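Local coordinates for fimbriae-associated protein FAP1 (Streptococcus parasanguinis, PDB 2X12) that probably takes part in bacterial adhesion and biofilm formation as a serine-rich fimbrial protein of the cell wall, and is represented here by its beta domain, at residues Y214-Y218 / D298-D304. Numbering follows the deposited sequence.
Sequences YTGIY and DPHFYED
Aromatic packing without a single hydrogen bond joins strand 212-220 to the loop that follows strand 287-295, as Tyr214, Gly216 and Tyr218 meet Pro299, Phe301, Tyr302 and Asp304. It is a worked example of how a loop can cover the face of a beta sheet: the two short segments run end to end 17° apart with no backbone hydrogen bond between them, and aromatic rings meet both side-chain and main-chain atoms. At one end Pro299 CB sits over the centre of the Tyr214 ring, a CH-pi contact 3.6 Å from the centroid. His300 N donates to Asp298 OD1, an Asx turn in the loop beside this contact. In the middle, the Phe301 ring meets the strand edge-on, its CZ lying 3.9 Å from Gly216 CA, with Gly216 N also at that edge. The other end centres on Tyr218. With chi1 at 164°, CG opposite the backbone N, its ring lies against the main chain at Asp304, whose CA is over one face, 3.5 Å from the centroid. The edge of the same ring turns to the face of Tyr302, a T-shaped pair with centroids 5.4 Å apart and planes at 86°. Polar groups beside these rings find partners elsewhere: Tyr302 OH bonds Gly253 O, while the Asp304 carboxylate is gripped by Ser306, Asn324, Asn249 and Ser251. Strand 212-220 itself pairs antiparallel with 254-263 and 287-295; Thr215 and Ile217 face the other way, onto strand 268-276 of the five-stranded sheet, leaving the loop to cover the opposite side.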
# COMPACT_ATOMS: atom_id res chain seq x y z
N TYR A 214 -11.87 -10.44 0.74
CA TYR A 214 -11.87 -9.01 0.63
C TYR A 214 -10.45 -8.49 0.48
O TYR A 214 -9.53 -9.00 1.13
CB TYR A 214 -12.46 -8.38 1.87
CG TYR A 214 -13.94 -8.38 1.90
CD1 TYR A 214 -14.61 -9.30 2.63
CD2 TYR A 214 -14.67 -7.43 1.22
CE1 TYR A 214 -16.00 -9.32 2.68
CE2 TYR A 214 -16.08 -7.44 1.27
CZ TYR A 214 -16.72 -8.40 2.02
OH TYR A 214 -18.06 -8.55 2.16
N THR A 215 -10.27 -7.44 -0.31
CA THR A 215 -8.97 -6.81 -0.37
C THR A 215 -9.06 -5.40 0.20
O THR A 215 -10.13 -4.78 0.17
CB THR A 215 -8.50 -6.83 -1.81
OG1 THR A 215 -8.43 -8.23 -2.23
CG2 THR A 215 -7.16 -6.12 -1.96
N GLY A 216 -7.97 -4.91 0.75
CA GLY A 216 -7.99 -3.59 1.31
C GLY A 216 -6.66 -2.91 1.15
O GLY A 216 -5.63 -3.61 1.06
N ILE A 217 -6.66 -1.57 1.18
CA ILE A 217 -5.45 -0.76 1.08
C ILE A 217 -5.49 0.23 2.21
O ILE A 217 -6.44 0.95 2.35
CB ILE A 217 -5.42 -0.04 -0.25
CG1 ILE A 217 -4.11 0.71 -0.47
CG2 ILE A 217 -6.61 0.86 -0.37
CD1 ILE A 217 -2.90 -0.18 -0.49
N TYR A 218 -4.49 0.20 3.06
CA TYR A 218 -4.41 1.20 4.13
C TYR A 218 -3.54 2.28 3.56
O TYR A 218 -2.49 1.98 3.04
CB TYR A 218 -3.74 0.62 5.35
CG TYR A 218 -3.27 1.64 6.34
CD1 TYR A 218 -4.08 2.09 7.37
CD2 TYR A 218 -2.01 2.15 6.28
CE1 TYR A 218 -3.62 3.03 8.31
CE2 TYR A 218 -1.55 3.07 7.19
CZ TYR A 218 -2.35 3.52 8.20
OH TYR A 218 -1.82 4.46 9.08
N ASP A 298 -13.90 -11.44 6.59
CA ASP A 298 -14.41 -10.27 7.28
C ASP A 298 -14.00 -8.98 6.57
O ASP A 298 -12.81 -8.75 6.35
CB ASP A 298 -13.82 -10.26 8.71
CG ASP A 298 -14.54 -9.28 9.67
OD1 ASP A 298 -15.37 -8.43 9.24
OD2 ASP A 298 -14.29 -9.36 10.90
N PRO A 299 -14.96 -8.10 6.26
CA PRO A 299 -14.68 -6.80 5.60
C PRO A 299 -14.30 -5.65 6.51
O PRO A 299 -14.09 -4.52 6.02
CB PRO A 299 -16.02 -6.46 4.95
CG PRO A 299 -17.02 -7.04 5.88
CD PRO A 299 -16.41 -8.32 6.41
N HIS A 300 -14.24 -5.89 7.82
CA HIS A 300 -13.95 -4.85 8.76
C HIS A 300 -12.57 -5.06 9.33
O HIS A 300 -12.38 -5.75 10.32
CB HIS A 300 -14.97 -4.85 9.87
CG HIS A 300 -14.94 -3.62 10.70
ND1 HIS A 300 -15.32 -2.38 10.22
CD2 HIS A 300 -14.59 -3.43 12.00
CE1 HIS A 300 -15.22 -1.49 11.19
NE2 HIS A 300 -14.76 -2.09 12.27
N PHE A 301 -11.59 -4.43 8.72
CA PHE A 301 -10.23 -4.57 9.20
C PHE A 301 -9.38 -3.33 9.03
O PHE A 301 -9.65 -2.54 8.16
CB PHE A 301 -9.57 -5.76 8.52
CG PHE A 301 -9.51 -5.66 7.04
CD1 PHE A 301 -10.57 -6.08 6.28
CD2 PHE A 301 -8.40 -5.21 6.43
CE1 PHE A 301 -10.53 -6.01 4.91
CE2 PHE A 301 -8.34 -5.14 5.07
CZ PHE A 301 -9.41 -5.56 4.30
N TYR A 302 -8.36 -3.19 9.88
CA TYR A 302 -7.50 -2.02 9.82
C TYR A 302 -6.10 -2.54 10.01
O TYR A 302 -5.73 -2.86 11.12
CB TYR A 302 -7.89 -1.03 10.91
CG TYR A 302 -7.26 0.35 10.86
CD1 TYR A 302 -7.82 1.37 10.14
CD2 TYR A 302 -6.18 0.66 11.63
CE1 TYR A 302 -7.26 2.62 10.12
CE2 TYR A 302 -5.63 1.94 11.63
CZ TYR A 302 -6.17 2.90 10.88
OH TYR A 302 -5.63 4.16 10.93
N GLU A 303 -5.39 -2.70 8.91
CA GLU A 303 -4.02 -3.19 8.93
C GLU A 303 -3.17 -2.03 8.43
O GLU A 303 -2.94 -1.87 7.23
CB GLU A 303 -3.90 -4.40 8.03
CG GLU A 303 -4.82 -5.55 8.47
CD GLU A 303 -4.50 -6.09 9.89
OE1 GLU A 303 -3.36 -5.80 10.38
OE2 GLU A 303 -5.39 -6.79 10.48
N ASP A 304 -2.88 -1.17 9.41
CA ASP A 304 -1.82 -0.16 9.32
C ASP A 304 -0.63 -1.01 9.53
O ASP A 304 -0.80 -2.24 9.69
CB ASP A 304 -1.95 0.87 10.44
CG ASP A 304 -1.92 0.24 11.85
OD1 ASP A 304 -1.57 -0.94 11.97
OD2 ASP A 304 -2.23 0.96 12.85